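Hypothetical protein PH1789 (Pyrococcus horikoshii, PDB 1WR2) is of unknown function but carries an ATP-grasp domain, built on a four-stranded and a six-stranded antiparallel sheet. Local coordinates at residues A[62-67]-A[109-114]. Residues are numbered along the deposited sequence; the frame is centred on the assembly and turned at random.
Sequences KLMSPQ and GVLVAP
Lys-62 and Leu-111 pair through both of their backbone polar groups: Lys-62 N donates to Leu-111 O at 3.0 Å, and Leu-111 N returns a straighter bond to Lys-62 O at 2.8 Å, with an N-H...O angle of 164°. Two residues on, Met-64 N reaches Gly-109 O at 2.8 Å. Lys-62 O also receives a CA-H...O contact from Val-110 CA, 3.6 Å away. Leu-63 faces Val-110 as the non-hydrogen-bonded pair of this antiparallel ladder. The two strands are the middle pair of the four-stranded sheet in this ATP-grasp protein, with strand 40-42 beyond 109-114 and strand 77-81 beyond 59-64.

On the sheet face of Lys-62, Met-64 and Leu-111, the side chains meet through their first carbons, close to the strands. Leu-111 CB rests 4.1 Å from Lys-62 CB, while Met-64 CG comes within 4.3 Å of Leu-111 CB. Met-64 CB lies 3.3 Å from Gly-109 O. Beyond CG the lysine chain is fully extended, which carries NZ away from strand 109-114 to a salt bridge with Glu-22. Helix 22-30 packs on Met-64 and Leu-111 here. The other face belongs to Leu-63 and Val-110, which lie against helix 84-101. With CG1 anti to its backbone N (chi1 178°), Val-110 lays that methyl along the Lys-62 backbone, 3.7 Å from Lys-62 O. Past the strand end, Ser-65 OG accepts a hydrogen bond from Gln-67 N in an ST turn.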
# COMPACT_ATOMS: atom_id res chain seq x y z
N LYS A 62 1.33 12.55 -4.22
CA LYS A 62 0.30 12.10 -3.29
C LYS A 62 0.44 12.86 -1.98
O LYS A 62 1.43 12.68 -1.26
CB LYS A 62 0.45 10.61 -2.99
CG LYS A 62 0.41 9.69 -4.21
CD LYS A 62 0.51 8.25 -3.73
CE LYS A 62 0.47 7.25 -4.86
NZ LYS A 62 0.43 5.85 -4.34
N LEU A 63 -0.54 13.69 -1.65
CA LEU A 63 -0.48 14.46 -0.42
C LEU A 63 -0.62 13.56 0.79
O LEU A 63 -1.52 12.71 0.86
CB LEU A 63 -1.57 15.53 -0.40
CG LEU A 63 -1.53 16.47 0.80
CD1 LEU A 63 -2.02 17.85 0.38
CD2 LEU A 63 -2.37 15.91 1.93
N MET A 64 0.28 13.75 1.75
CA MET A 64 0.27 12.96 2.98
C MET A 64 -0.35 13.75 4.12
O MET A 64 0.11 14.85 4.44
CB MET A 64 1.70 12.55 3.35
CG MET A 64 2.36 11.61 2.35
SD MET A 64 1.61 9.96 2.33
CE MET A 64 0.55 10.04 0.90
N SER A 65 -1.40 13.21 4.71
CA SER A 65 -2.10 13.85 5.82
C SER A 65 -2.89 12.81 6.60
O SER A 65 -3.65 12.04 6.03
CB SER A 65 -3.08 14.91 5.31
OG SER A 65 -3.83 15.43 6.39
N PRO A 66 -2.71 12.78 7.93
CA PRO A 66 -3.42 11.82 8.78
C PRO A 66 -4.93 12.03 8.68
O PRO A 66 -5.70 11.13 8.98
CB PRO A 66 -2.90 12.14 10.18
CG PRO A 66 -1.55 12.77 9.92
CD PRO A 66 -1.82 13.64 8.73
N GLN A 67 -5.35 13.22 8.25
CA GLN A 67 -6.77 13.53 8.13
C GLN A 67 -7.34 13.17 6.76
O GLN A 67 -8.55 13.17 6.57
CB GLN A 67 -7.03 15.02 8.37
CG GLN A 67 -6.82 15.48 9.79
CD GLN A 67 -5.39 15.31 10.25
OE1 GLN A 67 -4.46 15.76 9.59
NE2 GLN A 67 -5.21 14.66 11.40
N GLY A 109 3.47 16.31 4.23
CA GLY A 109 4.32 16.45 3.07
C GLY A 109 3.68 15.81 1.85
O GLY A 109 2.51 15.44 1.90
N VAL A 110 4.43 15.69 0.76
CA VAL A 110 3.91 15.10 -0.46
C VAL A 110 4.81 13.97 -0.94
O VAL A 110 6.02 14.15 -1.09
CB VAL A 110 3.80 16.13 -1.59
CG1 VAL A 110 3.31 15.46 -2.86
CG2 VAL A 110 2.86 17.24 -1.18
N LEU A 111 4.21 12.82 -1.17
CA LEU A 111 4.97 11.67 -1.63
C LEU A 111 5.19 11.78 -3.14
O LEU A 111 4.23 11.97 -3.91
CB LEU A 111 4.21 10.38 -1.28
CG LEU A 111 5.02 9.09 -1.16
CD1 LEU A 111 6.22 9.33 -0.26
CD2 LEU A 111 4.15 7.98 -0.59
N VAL A 112 6.45 11.71 -3.54
CA VAL A 112 6.81 11.76 -4.96
C VAL A 112 7.20 10.33 -5.30
O VAL A 112 8.19 9.82 -4.78
CB VAL A 112 8.03 12.68 -5.22
CG1 VAL A 112 8.30 12.76 -6.71
CG2 VAL A 112 7.79 14.05 -4.64
N ALA A 113 6.43 9.69 -6.17
CA ALA A 113 6.70 8.32 -6.54
C ALA A 113 6.77 8.13 -8.04
O ALA A 113 6.44 9.03 -8.81
CB ALA A 113 5.62 7.41 -5.95
N PRO A 114 7.18 6.94 -8.48
CA PRO A 114 7.28 6.68 -9.91
C PRO A 114 5.97 6.16 -10.50
O PRO A 114 5.08 5.69 -9.78
CB PRO A 114 8.40 5.65 -10.00
CG PRO A 114 8.13 4.81 -8.76
CD PRO A 114 7.84 5.87 -7.70